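Local coordinates for protein histidine kinase (Pseudomonas aeruginosa, PDB 7C1I) that probably relays phosphoryl groups between receiver domains of a two-component regulatory system, as a histidine-containing phosphotransfer protein, at residues T28-S33 with I106-E111. Residues are numbered along the deposited sequence; the frame is centred on the assembly and turned at random. Where two conformers were deposited one is given.
Sequences TFVLDS and ILFKQE
F108 reaches from helix 90-112 to F29 and V30 on helix 22-45; the axes of 28-33 and 106-111 approach to 10.5 Å, and the F108 ring extends across between them. The two segments run roughly antiparallel, their N-to-C directions 150° apart. The CD2-CE2 side of the F108 ring does the touching: CE2 of F108 comes within 3.5 Å of CD2 of F29, while CD2 of F108 lies 3.8 Å from that same F29 CD2. The rings meet obliquely, planes at 63° and centroids 5.7 Å apart. With chi1 at 175° the F29 ring swings away from its own backbone N, which puts CD2 against F108. The hydroxyl of S33 sits over one face of the F29 ring, near its rim, and donates to the carbonyl O of F29; OG and N of S33 reach that oxygen from opposite faces of the carbonyl plane. V30 points across more loosely: its CG2 is 4.4 Å from CB of F108, and the end of K109 bends nearer, bringing CE equally close to CG1 of V30. M66 touches both phenylalanines, L26 and L6 add to the packing on F108, and F101 and V104 border F29. This buried apolar seam joins the first and last long helices of the antiparallel four-helix bundle characteristic of HPt domains.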
ATOM      1  N   THR A  28      -4.057 -21.296 -12.709  0.52 16.78           N
ATOM      2  CA  THR A  28      -2.580 -21.476 -12.746  0.52 18.33           C
ATOM      3  C   THR A  28      -1.943 -20.082 -12.769  0.52 16.58           C
ATOM      4  O   THR A  28      -0.949 -20.005 -12.015  0.52 15.59           O
ATOM      5  CB  THR A  28      -2.074 -22.294 -13.940  0.52 19.32           C
ATOM      6  OG1 THR A  28      -2.681 -23.572 -13.742  0.52 18.39           O
ATOM      7  CG2 THR A  28      -0.570 -22.460 -13.965  0.52 17.00           C
ATOM      8  N   PHE A  29      -2.541 -19.208 -13.586  1.00 16.17           N
ATOM      9  CA  PHE A  29      -2.009 -17.838 -13.812  1.00 16.67           C
ATOM     10  C   PHE A  29      -1.965 -17.138 -12.449  1.00 18.90           C
ATOM     11  O   PHE A  29      -0.990 -16.452 -12.090  1.00 16.04           O
ATOM     12  CB  PHE A  29      -2.819 -16.997 -14.800  1.00 16.60           C
ATOM     13  CG  PHE A  29      -2.277 -15.591 -14.859  1.00 14.92           C
ATOM     14  CD1 PHE A  29      -1.053 -15.369 -15.468  1.00 16.69           C
ATOM     15  CD2 PHE A  29      -2.972 -14.537 -14.291  1.00 16.97           C
ATOM     16  CE1 PHE A  29      -0.590 -14.083 -15.696  1.00 20.01           C
ATOM     17  CE2 PHE A  29      -2.402 -13.274 -14.325  1.00 17.25           C
ATOM     18  CZ  PHE A  29      -1.254 -13.063 -15.055  1.00 18.58           C
ATOM     19  N   VAL A  30      -3.010 -17.333 -11.641  1.00 14.37           N
ATOM     20  CA  VAL A  30      -3.051 -16.685 -10.295  1.00 15.48           C
ATOM     21  C   VAL A  30      -1.846 -17.201  -9.499  1.00 16.73           C
ATOM     22  O   VAL A  30      -1.087 -16.445  -8.860  1.00 17.15           O
ATOM     23  CB  VAL A  30      -4.405 -16.845  -9.579  1.00 15.41           C
ATOM     24  CG1 VAL A  30      -4.375 -16.444  -8.112  1.00 18.55           C
ATOM     25  CG2 VAL A  30      -5.440 -16.086 -10.394  1.00 18.24           C
ATOM     26  N   LEU A  31      -1.680 -18.520  -9.354  1.00 15.58           N
ATOM     27  CA  LEU A  31      -0.607 -19.091  -8.497  1.00 18.11           C
ATOM     28  C   LEU A  31       0.750 -18.704  -9.096  1.00 18.46           C
ATOM     29  O   LEU A  31       1.624 -18.348  -8.280  1.00 19.10           O
ATOM     30  CB  LEU A  31      -0.804 -20.610  -8.445  1.00 21.30           C
ATOM     31  CG  LEU A  31      -2.042 -20.970  -7.627  1.00 22.31           C
ATOM     32  CD1 LEU A  31      -2.287 -22.470  -7.688  1.00 30.47           C
ATOM     33  CD2 LEU A  31      -2.047 -20.515  -6.176  1.00 25.86           C
ATOM     34  N   ASP A  32       0.946 -18.798 -10.415  1.00 16.76           N
ATOM     35  CA  ASP A  32       2.259 -18.493 -11.044  1.00 19.59           C
ATOM     36  C   ASP A  32       2.584 -17.041 -10.678  1.00 20.99           C
ATOM     37  O   ASP A  32       3.739 -16.721 -10.332  1.00 18.28           O
ATOM     38  CB  ASP A  32       2.215 -18.726 -12.555  1.00 21.88           C
ATOM     39  CG  ASP A  32       2.255 -20.194 -12.947  1.00 23.36           C
ATOM     40  OD1 ASP A  32       2.424 -21.056 -12.062  1.00 26.14           O
ATOM     41  OD2 ASP A  32       2.061 -20.320 -14.172  1.00 27.78           O
ATOM     42  N   SER A  33       1.627 -16.142 -10.927  1.00 18.32           N
ATOM     43  CA  SER A  33       1.833 -14.681 -10.750  1.00 16.31           C
ATOM     44  C   SER A  33       2.160 -14.409  -9.277  1.00 20.56           C
ATOM     45  O   SER A  33       2.985 -13.513  -9.015  1.00 15.51           O
ATOM     46  CB  SER A  33       0.651 -13.922 -11.297  1.00 16.66           C
ATOM     47  OG  SER A  33       0.446 -14.082 -12.693  1.00 16.05           O
ATOM     48  N   ILE A 106      -9.111 -10.792  -9.334  1.00 14.97           N
ATOM     49  CA  ILE A 106     -10.549 -10.913  -8.949  1.00 14.16           C
ATOM     50  C   ILE A 106     -11.341 -11.223 -10.224  1.00 15.25           C
ATOM     51  O   ILE A 106     -12.344 -11.959 -10.119  1.00 15.86           O
ATOM     52  CB  ILE A 106     -11.021  -9.659  -8.186  1.00 13.18           C
ATOM     53  CG1 ILE A 106     -12.486  -9.850  -7.783  1.00 17.17           C
ATOM     54  CG2 ILE A 106     -11.036  -8.407  -9.043  1.00 13.16           C
ATOM     55  CD1 ILE A 106     -12.794 -10.977  -6.830  1.00 21.05           C
ATOM     56  N   LEU A 107     -10.985 -10.670 -11.388  1.00 13.24           N
ATOM     57  CA  LEU A 107     -11.739 -10.953 -12.639  1.00 13.15           C
ATOM     58  C   LEU A 107     -11.554 -12.449 -12.918  1.00 15.76           C
ATOM     59  O   LEU A 107     -12.520 -13.088 -13.379  1.00 15.93           O
ATOM     60  CB  LEU A 107     -11.249 -10.103 -13.813  1.00 14.33           C
ATOM     61  CG  LEU A 107     -11.499  -8.607 -13.628  1.00 17.97           C
ATOM     62  CD1 LEU A 107     -10.834  -7.818 -14.745  1.00 18.31           C
ATOM     63  CD2 LEU A 107     -13.008  -8.416 -13.621  1.00 21.92           C
ATOM     64  N   PHE A 108     -10.359 -13.017 -12.728  1.00 13.19           N
ATOM     65  CA  PHE A 108     -10.219 -14.468 -13.020  1.00 14.21           C
ATOM     66  C   PHE A 108     -10.958 -15.308 -11.972  1.00 17.21           C
ATOM     67  O   PHE A 108     -11.531 -16.352 -12.347  1.00 17.82           O
ATOM     68  CB  PHE A 108      -8.739 -14.855 -13.080  1.00 14.36           C
ATOM     69  CG  PHE A 108      -8.058 -14.490 -14.374  1.00 13.75           C
ATOM     70  CD1 PHE A 108      -8.583 -13.658 -15.350  1.00 13.84           C
ATOM     71  CD2 PHE A 108      -6.768 -14.974 -14.521  1.00 15.13           C
ATOM     72  CE1 PHE A 108      -7.972 -13.363 -16.559  1.00 16.48           C
ATOM     73  CE2 PHE A 108      -6.146 -14.682 -15.725  1.00 14.21           C
ATOM     74  CZ  PHE A 108      -6.701 -13.877 -16.690  1.00 13.77           C
ATOM     75  N   LYS A 109     -11.008 -14.921 -10.694  1.00 16.75           N
ATOM     76  CA  LYS A 109     -11.724 -15.723  -9.666  1.00 15.88           C
ATOM     77  C   LYS A 109     -13.219 -15.639  -9.994  1.00 19.15           C
ATOM     78  O   LYS A 109     -13.904 -16.681  -9.902  1.00 19.69           O
ATOM     79  CB  LYS A 109     -11.475 -15.075  -8.300  1.00 19.06           C
ATOM     80  CG  LYS A 109     -10.057 -15.314  -7.799  1.00 22.66           C
ATOM     81  CD  LYS A 109      -9.921 -16.715  -7.243  1.00 23.00           C
ATOM     82  CE  LYS A 109      -8.524 -17.147  -6.852  1.00 33.81           C
ATOM     83  NZ  LYS A 109      -8.633 -18.477  -6.205  1.00 32.40           N
ATOM     84  N   GLN A 110     -13.693 -14.488 -10.480  1.00 15.15           N
ATOM     85  CA  GLN A 110     -15.126 -14.355 -10.857  1.00 16.87           C
ATOM     86  C   GLN A 110     -15.448 -15.353 -11.975  1.00 20.77           C
ATOM     87  O   GLN A 110     -16.466 -16.071 -11.918  1.00 20.27           O
ATOM     88  CB  GLN A 110     -15.414 -12.896 -11.218  1.00 19.85           C
ATOM     89  CG  GLN A 110     -16.868 -12.607 -11.559  1.00 21.57           C
ATOM     90  CD  GLN A 110     -17.011 -11.136 -11.865  1.00 25.33           C
ATOM     91  OE1 GLN A 110     -16.226 -10.553 -12.611  1.00 25.17           O
ATOM     92  NE2 GLN A 110     -18.133 -10.567 -11.455  1.00 22.18           N
ATOM     93  N   GLU A 111     -14.645 -15.284 -13.043  1.00 17.22           N
ATOM     94  CA  GLU A 111     -14.907 -16.087 -14.267  1.00 16.52           C
ATOM     95  C   GLU A 111     -14.788 -17.549 -13.821  1.00 18.44           C
ATOM     96  O   GLU A 111     -15.566 -18.410 -14.279  1.00 18.50           O
ATOM     97  CB  GLU A 111     -13.844 -15.776 -15.322  1.00 17.76           C
ATOM     98  CG  GLU A 111     -14.081 -16.607 -16.569  1.00 21.73           C
ATOM     99  CD  GLU A 111     -15.431 -16.417 -17.241  1.00 26.61           C
ATOM    100  OE1 GLU A 111     -16.048 -15.347 -17.072  1.00 26.40           O
ATOM    101  OE2 GLU A 111     -15.769 -17.302 -18.054  1.00 25.32           O
TER